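Local coordinates for protein uroporphyrinogen III Synthase (Thermus thermophilus, PDB 1WD7) that probably catalyses the ring closure of the linear tetrapyrrole hydroxymethylbilane to uroporphyrinogen III, the macrocyclic precursor of haem and related tetrapyrroles, at residues V44-Y49 with P159-R164; L62-T67 with A134-Y139. One frame throughout, in Å; residues are numbered along the deposited sequence.

Contact 1: residues V44-Y49 with P159-R164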
ATOM      1  N   VAL A  44       1.764  -8.618 -11.864  1.00 51.17           N
ATOM      2  CA  VAL A  44       1.971  -8.691 -13.312  1.00 51.81           C
ATOM      3  C   VAL A  44       2.754  -7.482 -13.836  1.00 51.80           C
ATOM      4  O   VAL A  44       2.463  -6.338 -13.472  1.00 51.80           O
ATOM      5  CB  VAL A  44       0.633  -8.763 -14.068  1.00 53.82           C
ATOM      6  CG1 VAL A  44       0.888  -9.014 -15.542  1.00 54.34           C
ATOM      7  CG2 VAL A  44      -0.235  -9.859 -13.477  1.00 49.69           C
ATOM      8  N   PRO A  45       3.749  -7.725 -14.707  1.00 52.38           N
ATOM      9  CA  PRO A  45       4.621  -6.719 -15.319  1.00 50.48           C
ATOM     10  C   PRO A  45       3.885  -5.654 -16.118  1.00 48.89           C
ATOM     11  O   PRO A  45       2.857  -5.920 -16.747  1.00 49.04           O
ATOM     12  CB  PRO A  45       5.571  -7.571 -16.179  1.00 53.06           C
ATOM     13  CG  PRO A  45       5.535  -8.810 -15.605  1.00 52.67           C
ATOM     14  CD  PRO A  45       4.181  -9.068 -15.118  1.00 52.07           C
ATOM     15  N   VAL A  46       4.374  -4.422 -16.043  1.00 46.34           N
ATOM     16  CA  VAL A  46       3.761  -3.363 -16.821  1.00 44.15           C
ATOM     17  C   VAL A  46       4.631  -3.088 -18.049  1.00 45.97           C
ATOM     18  O   VAL A  46       5.722  -2.545 -17.924  1.00 47.46           O
ATOM     19  CB  VAL A  46       3.614  -2.051 -16.053  1.00 46.00           C
ATOM     20  CG1 VAL A  46       2.935  -1.015 -16.968  1.00 44.65           C
ATOM     21  CG2 VAL A  46       2.792  -2.257 -14.790  1.00 43.13           C
ATOM     22  N   PRO A  47       4.131  -3.438 -19.259  1.00 46.44           N
ATOM     23  CA  PRO A  47       4.757  -3.280 -20.582  1.00 45.36           C
ATOM     24  C   PRO A  47       5.598  -2.078 -20.749  1.00 42.08           C
ATOM     25  O   PRO A  47       6.775  -2.129 -21.054  1.00 42.73           O
ATOM     26  CB  PRO A  47       3.584  -3.060 -21.501  1.00 45.21           C
ATOM     27  CG  PRO A  47       2.546  -4.008 -20.964  1.00 45.16           C
ATOM     28  CD  PRO A  47       2.791  -4.048 -19.413  1.00 49.05           C
ATOM     29  N   GLU A  48       4.841  -0.998 -20.655  1.00 39.57           N
ATOM     30  CA  GLU A  48       5.280   0.346 -20.833  1.00 41.18           C
ATOM     31  C   GLU A  48       6.235   0.872 -19.786  1.00 37.65           C
ATOM     32  O   GLU A  48       6.726   1.990 -19.928  1.00 39.21           O
ATOM     33  CB  GLU A  48       4.052   1.250 -20.957  1.00 44.13           C
ATOM     34  CG  GLU A  48       3.042   0.765 -22.022  1.00 47.55           C
ATOM     35  CD  GLU A  48       1.843   0.014 -21.438  1.00 52.50           C
ATOM     36  OE1 GLU A  48       0.872  -0.248 -22.200  1.00 56.97           O
ATOM     37  OE2 GLU A  48       1.860  -0.310 -20.232  1.00 47.84           O
ATOM     38  N   TYR A  49       6.540   0.072 -18.769  1.00 34.81           N
ATOM     39  CA  TYR A  49       7.412   0.563 -17.710  1.00 35.68           C
ATOM     40  C   TYR A  49       8.759   1.102 -18.180  1.00 35.61           C
ATOM     41  O   TYR A  49       9.116   2.242 -17.878  1.00 35.22           O
ATOM     42  CB  TYR A  49       7.656  -0.500 -16.634  1.00 36.60           C
ATOM     43  CG  TYR A  49       8.315   0.080 -15.386  1.00 28.36           C
ATOM     44  CD1 TYR A  49       7.708   1.114 -14.680  1.00 26.87           C
ATOM     45  CD2 TYR A  49       9.563  -0.364 -14.959  1.00 31.35           C
ATOM     46  CE1 TYR A  49       8.329   1.689 -13.592  1.00 26.91           C
ATOM     47  CE2 TYR A  49      10.202   0.216 -13.864  1.00 27.08           C
ATOM     48  CZ  TYR A  49       9.574   1.249 -13.182  1.00 20.96           C
ATOM     49  OH  TYR A  49      10.167   1.833 -12.088  1.00 25.56           O
ATOM     50  N   PRO A 159       2.728   8.084 -15.108  1.00 24.76           N
ATOM     51  CA  PRO A 159       2.702   6.999 -14.128  1.00 19.42           C
ATOM     52  C   PRO A 159       3.967   6.121 -14.223  1.00 24.50           C
ATOM     53  O   PRO A 159       4.464   5.807 -15.316  1.00 22.79           O
ATOM     54  CB  PRO A 159       1.411   6.254 -14.491  1.00 26.40           C
ATOM     55  CG  PRO A 159       1.252   6.501 -15.921  1.00 29.50           C
ATOM     56  CD  PRO A 159       1.607   7.948 -16.070  1.00 23.00           C
ATOM     57  N   LEU A 160       4.512   5.770 -13.079  1.00 19.07           N
ATOM     58  CA  LEU A 160       5.711   4.932 -13.022  1.00 20.75           C
ATOM     59  C   LEU A 160       5.370   3.748 -12.132  1.00 24.07           C
ATOM     60  O   LEU A 160       5.497   3.804 -10.900  1.00 23.36           O
ATOM     61  CB  LEU A 160       6.880   5.706 -12.422  1.00 19.30           C
ATOM     62  CG  LEU A 160       7.412   6.883 -13.264  1.00 19.27           C
ATOM     63  CD1 LEU A 160       8.322   7.770 -12.404  1.00 22.94           C
ATOM     64  CD2 LEU A 160       8.188   6.320 -14.453  1.00 24.17           C
ATOM     65  N   MET A 161       4.934   2.682 -12.761  1.00 27.11           N
ATOM     66  CA  MET A 161       4.554   1.483 -12.056  1.00 31.70           C
ATOM     67  C   MET A 161       5.145   0.227 -12.713  1.00 32.08           C
ATOM     68  O   MET A 161       4.762  -0.134 -13.813  1.00 32.88           O
ATOM     69  CB  MET A 161       3.025   1.414 -12.042  1.00 32.25           C
ATOM     70  CG  MET A 161       2.458   0.424 -11.103  1.00 28.19           C
ATOM     71  SD  MET A 161       0.778   0.850 -10.892  1.00 35.27           S
ATOM     72  CE  MET A 161       0.014  -0.083 -12.212  1.00 30.38           C
ATOM     73  N   PRO A 162       6.089  -0.442 -12.027  1.00 33.98           N
ATOM     74  CA  PRO A 162       6.751  -1.649 -12.521  1.00 32.57           C
ATOM     75  C   PRO A 162       5.837  -2.874 -12.601  1.00 35.71           C
ATOM     76  O   PRO A 162       5.929  -3.676 -13.532  1.00 33.90           O
ATOM     77  CB  PRO A 162       7.893  -1.840 -11.540  1.00 34.10           C
ATOM     78  CG  PRO A 162       7.318  -1.308 -10.244  1.00 29.52           C
ATOM     79  CD  PRO A 162       6.640  -0.044 -10.712  1.00 36.24           C
ATOM     80  N   TYR A 163       4.952  -3.002 -11.623  1.00 31.91           N
ATOM     81  CA  TYR A 163       4.038  -4.139 -11.569  1.00 36.29           C
ATOM     82  C   TYR A 163       2.629  -3.640 -11.376  1.00 34.36           C
ATOM     83  O   TYR A 163       2.411  -2.564 -10.810  1.00 34.92           O
ATOM     84  CB  TYR A 163       4.406  -5.054 -10.395  1.00 36.14           C
ATOM     85  CG  TYR A 163       5.814  -5.601 -10.447  1.00 40.84           C
ATOM     86  CD1 TYR A 163       6.145  -6.629 -11.326  1.00 42.80           C
ATOM     87  CD2 TYR A 163       6.812  -5.098  -9.603  1.00 42.58           C
ATOM     88  CE1 TYR A 163       7.438  -7.151 -11.364  1.00 41.12           C
ATOM     89  CE2 TYR A 163       8.102  -5.614  -9.635  1.00 47.75           C
ATOM     90  CZ  TYR A 163       8.401  -6.642 -10.520  1.00 45.70           C
ATOM     91  OH  TYR A 163       9.672  -7.181 -10.528  1.00 56.25           O
ATOM     92  N   ARG A 164       1.663  -4.433 -11.827  1.00 37.91           N
ATOM     93  CA  ARG A 164       0.265  -4.060 -11.685  1.00 36.62           C
ATOM     94  C   ARG A 164      -0.501  -5.128 -10.899  1.00 36.10           C
ATOM     95  O   ARG A 164      -0.502  -6.297 -11.275  1.00 33.61           O
ATOM     96  CB  ARG A 164      -0.359  -3.901 -13.071  1.00 41.71           C
ATOM     97  CG  ARG A 164      -1.763  -3.359 -13.074  1.00 39.72           C
ATOM     98  CD  ARG A 164      -2.201  -3.066 -14.559  1.00 49.74           C
ATOM     99  NE  ARG A 164      -3.538  -2.466 -14.499  1.00 56.41           N
ATOM    100  CZ  ARG A 164      -3.835  -1.640 -13.502  1.00 50.30           C
ATOM    101  NH1 ARG A 164      -4.883  -2.053 -12.783  1.00 49.59           N
ATOM    102  NH2 ARG A 164      -3.457  -0.366 -13.385  1.00 48.55           N
TER
HETATM  103  O   HOH W   1       8.460   3.251 -10.301  1.00 20.91           O
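Val44 O receives two donors from the partner strand: a short hydrogen bond from Arg164 N at 2.6 Å, in the carbonyl plane, and a CA-H...O contact from Tyr163 CA at 3.3 Å. Together with the longer return bond from Val44 N to Arg164 O, this builds the short antiparallel ladder that pairs the two strands linking the α/β domains, as in other uroporphyrinogen III synthases. Val44 and Arg164 form its hydrogen-bonded pair, Pro45 and Tyr163 the non-hydrogen-bonded one. One residue further on, Val46 N donates to Pro162 O from above the carbonyl plane, 40° out of it.

The pairing then gives way to side-chain packing. Val46 CG2, anti to its own carbonyl carbon, presses on Met161 O at 3.1 Å and also meets Arg164 CB; Met161 O is buried here and has no hydrogen-bond partner in the model. Tyr49 lays one ring face over Pro162, whose CB stands 3.9 Å from the ring centroid and only 11° off its normal. With CG anti to the backbone N (chi1 -168°), the ring runs alongside the proline toward Leu160. At its far end a water links Tyr49 OH to Leu160 O, donating to the latter at 3.1 Å.

Contact 2: residues L62-T67 with A134-Y139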
ATOM      1  N   LEU A  62       7.831  17.836 -11.803  1.00 20.75           N
ATOM      2  CA  LEU A  62       7.415  17.379 -10.472  1.00 18.95           C
ATOM      3  C   LEU A  62       7.542  15.867 -10.367  1.00 19.89           C
ATOM      4  O   LEU A  62       7.200  15.137 -11.315  1.00 19.10           O
ATOM      5  CB  LEU A  62       5.957  17.791 -10.249  1.00 25.93           C
ATOM      6  CG  LEU A  62       5.214  17.329  -8.994  1.00 27.78           C
ATOM      7  CD1 LEU A  62       5.865  17.895  -7.729  1.00 30.11           C
ATOM      8  CD2 LEU A  62       3.766  17.806  -9.098  1.00 32.31           C
ATOM      9  N   PHE A  63       8.073  15.408  -9.236  1.00 17.72           N
ATOM     10  CA  PHE A  63       8.197  13.973  -8.989  1.00 18.56           C
ATOM     11  C   PHE A  63       7.527  13.655  -7.638  1.00 16.65           C
ATOM     12  O   PHE A  63       7.901  14.228  -6.595  1.00 19.54           O
ATOM     13  CB  PHE A  63       9.679  13.562  -8.902  1.00 16.57           C
ATOM     14  CG  PHE A  63       9.874  12.093  -8.528  1.00 18.12           C
ATOM     15  CD1 PHE A  63       9.597  11.100  -9.440  1.00 22.05           C
ATOM     16  CD2 PHE A  63      10.259  11.747  -7.240  1.00 19.28           C
ATOM     17  CE1 PHE A  63       9.688   9.753  -9.089  1.00 21.88           C
ATOM     18  CE2 PHE A  63      10.362  10.397  -6.867  1.00 18.39           C
ATOM     19  CZ  PHE A  63      10.069   9.405  -7.796  1.00 18.59           C
ATOM     20  N   LEU A  64       6.572  12.737  -7.683  1.00 15.22           N
ATOM     21  CA  LEU A  64       5.865  12.279  -6.502  1.00 14.02           C
ATOM     22  C   LEU A  64       6.162  10.842  -6.195  1.00 12.97           C
ATOM     23  O   LEU A  64       6.039   9.961  -7.062  1.00 15.30           O
ATOM     24  CB  LEU A  64       4.329  12.441  -6.678  1.00 16.68           C
ATOM     25  CG  LEU A  64       3.681  13.769  -6.278  1.00 29.07           C
ATOM     26  CD1 LEU A  64       3.961  14.805  -7.308  1.00 31.89           C
ATOM     27  CD2 LEU A  64       2.176  13.563  -6.114  1.00 25.86           C
ATOM     28  N   ALA A  65       6.648  10.609  -4.987  1.00 12.66           N
ATOM     29  CA  ALA A  65       6.965   9.221  -4.553  1.00 15.51           C
ATOM     30  C   ALA A  65       5.953   8.757  -3.521  1.00 15.14           C
ATOM     31  O   ALA A  65       5.666   9.491  -2.569  1.00 14.53           O
ATOM     32  CB  ALA A  65       8.371   9.174  -3.951  1.00 15.23           C
ATOM     33  N   THR A  66       5.455   7.530  -3.683  1.00 12.95           N
ATOM     34  CA  THR A  66       4.485   6.989  -2.716  1.00 12.84           C
ATOM     35  C   THR A  66       5.127   6.038  -1.713  1.00 13.30           C
ATOM     36  O   THR A  66       4.724   5.977  -0.548  1.00 15.73           O
ATOM     37  CB  THR A  66       3.308   6.231  -3.382  1.00 15.74           C
ATOM     38  OG1 THR A  66       3.832   5.224  -4.306  1.00 14.84           O
ATOM     39  CG2 THR A  66       2.429   7.219  -4.140  1.00 13.46           C
ATOM     40  N   THR A  67       6.170   5.329  -2.144  1.00 14.39           N
ATOM     41  CA  THR A  67       6.801   4.364  -1.224  1.00 13.85           C
ATOM     42  C   THR A  67       8.320   4.397  -1.236  1.00 16.17           C
ATOM     43  O   THR A  67       8.943   4.821  -2.221  1.00 16.97           O
ATOM     44  CB  THR A  67       6.379   2.883  -1.562  1.00 13.09           C
ATOM     45  OG1 THR A  67       6.851   2.569  -2.869  1.00 16.39           O
ATOM     46  CG2 THR A  67       4.864   2.708  -1.525  1.00 15.26           C
ATOM     47  N   ALA A 134       4.513  15.622 -14.612  1.00 23.72           N
ATOM     48  CA  ALA A 134       4.578  15.193 -13.223  1.00 23.95           C
ATOM     49  C   ALA A 134       4.700  13.670 -13.204  1.00 22.10           C
ATOM     50  O   ALA A 134       3.803  12.979 -13.632  1.00 23.42           O
ATOM     51  CB  ALA A 134       3.294  15.620 -12.475  1.00 26.90           C
ATOM     52  N   ALA A 135       5.829  13.172 -12.703  1.00 18.11           N
ATOM     53  CA  ALA A 135       6.070  11.750 -12.629  1.00 19.24           C
ATOM     54  C   ALA A 135       5.564  11.248 -11.290  1.00 18.81           C
ATOM     55  O   ALA A 135       5.856  11.859 -10.273  1.00 18.59           O
ATOM     56  CB  ALA A 135       7.574  11.465 -12.756  1.00 22.47           C
ATOM     57  N   LEU A 136       4.842  10.139 -11.306  1.00 15.24           N
ATOM     58  CA  LEU A 136       4.243   9.601 -10.098  1.00 15.52           C
ATOM     59  C   LEU A 136       4.612   8.137  -9.896  1.00 17.71           C
ATOM     60  O   LEU A 136       4.185   7.303 -10.645  1.00 16.61           O
ATOM     61  CB  LEU A 136       2.715   9.767 -10.156  1.00 15.24           C
ATOM     62  CG  LEU A 136       1.882   9.084  -9.048  1.00 19.47           C
ATOM     63  CD1 LEU A 136       2.190   9.664  -7.697  1.00 16.25           C
ATOM     64  CD2 LEU A 136       0.385   9.237  -9.347  1.00 19.46           C
ATOM     65  N   GLN A 137       5.445   7.857  -8.879  1.00 14.82           N
ATOM     66  CA  GLN A 137       5.841   6.487  -8.600  1.00 14.43           C
ATOM     67  C   GLN A 137       4.704   5.787  -7.868  1.00 17.04           C
ATOM     68  O   GLN A 137       4.332   6.218  -6.771  1.00 14.54           O
ATOM     69  CB  GLN A 137       7.119   6.486  -7.761  1.00 12.00           C
ATOM     70  CG  GLN A 137       7.522   5.093  -7.295  1.00 13.48           C
ATOM     71  CD  GLN A 137       6.943   4.775  -5.929  1.00 14.84           C
ATOM     72  OE1 GLN A 137       6.293   3.715  -5.723  1.00 21.28           O
ATOM     73  NE2 GLN A 137       7.153   5.681  -4.979  1.00 11.68           N
ATOM     74  N   LEU A 138       4.208   4.698  -8.472  1.00 15.44           N
ATOM     75  CA  LEU A 138       3.095   3.942  -7.905  1.00 16.78           C
ATOM     76  C   LEU A 138       3.515   2.616  -7.321  1.00 20.31           C
ATOM     77  O   LEU A 138       4.682   2.227  -7.421  1.00 17.62           O
ATOM     78  CB  LEU A 138       2.032   3.745  -9.002  1.00 18.96           C
ATOM     79  CG  LEU A 138       1.417   5.085  -9.444  1.00 19.46           C
ATOM     80  CD1 LEU A 138       0.375   4.834 -10.548  1.00 21.16           C
ATOM     81  CD2 LEU A 138       0.760   5.747  -8.248  1.00 22.61           C
ATOM     82  N   TYR A 139       2.552   1.959  -6.668  1.00 16.47           N
ATOM     83  CA  TYR A 139       2.847   0.680  -5.998  1.00 18.40           C
ATOM     84  C   TYR A 139       1.926  -0.472  -6.380  1.00 21.21           C
ATOM     85  O   TYR A 139       1.736  -1.424  -5.615  1.00 17.17           O
ATOM     86  CB  TYR A 139       2.839   0.887  -4.489  1.00 15.82           C
ATOM     87  CG  TYR A 139       1.561   1.479  -3.948  1.00 15.82           C
ATOM     88  CD1 TYR A 139       0.479   0.675  -3.609  1.00 15.50           C
ATOM     89  CD2 TYR A 139       1.434   2.863  -3.787  1.00 16.89           C
ATOM     90  CE1 TYR A 139      -0.697   1.228  -3.119  1.00 16.25           C
ATOM     91  CE2 TYR A 139       0.273   3.429  -3.307  1.00 19.58           C
ATOM     92  CZ  TYR A 139      -0.797   2.602  -2.971  1.00 15.71           C
ATOM     93  OH  TYR A 139      -1.983   3.173  -2.503  1.00 22.03           O
TER
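The Tyr139 ring meets Thr66 at its edge, with Thr66 OG1 in the ring plane and 3.4 Å from Tyr139 CD2, while Thr67 CG2 approaches it obliquely. The Phe63 ring is likewise met at an edge, by Ala135 CB lying 3.9 Å from Phe63 CD1; Gln137 CB comes to it at a slant. Phe63 lies on a face of, and Tyr139 just beyond, two parallel strands: 62-65, the central strand of a doubly wound α/β sheet, and its neighbour 132-137.

The strand axes approach to 4.6 Å and diverge by 12°. Ala135 N to Leu62 O, Leu64 N to Ala135 O and Gln137 N to Leu64 O make the ladder, each 2.8 Å long. On the face bearing Leu62, Leu64 and Leu136, Leu136 CD1 packs on Leu64 CB at 3.7 Å beneath helix 144-152. The face bearing Phe63 and Ala135 is covered by helix 68-80.

Beyond the strands the chains part, as expected at the topological switch of such a sheet, where binding crevices commonly open. Thr67 is the N-cap of helix 68-80, its OG1 bonded to Gly70 N; the Thr67 and Tyr139 side chains cross at about a right angle, Thr67 CG2 lying 4.0 Å from Tyr139 CB. Tyr139 OH is hydrogen-bonded to Glu196 OE2 of helix 192-201, which belongs with the other sheet, so the tyrosine spans the space between the domains. A chi1 of 52° sets Thr66 OG1 between its backbone N and carbonyl carbon, from where it donates to Gln137 O at 2.7 Å, tilted 31° from the carbonyl plane.

Overall arrangement
The two contacts have centres about 13 Å apart and meet through one sheet, in which strand 155-160, whose last two residues belong to contact 1, pairs with strand 132-137 of contact 2. Leu160 N and O probably bond to Leu136 O and Leu138 N, and Met161 SD packs on Leu138 CB. Along the chain contact 2 is nested within contact 1: residues 44-49 enter the domain, 62-67 and 134-139 supply two adjacent strands of its sheet, and 159-164 leave it. Contact 1 thus pairs the two strands at the double connection between the domains, where a hinge would probably lie, whereas contact 2 lies in the sheet core, the C-terminal ends of its strands turned toward the interdomain space, consistent with a substrate site in that cleft.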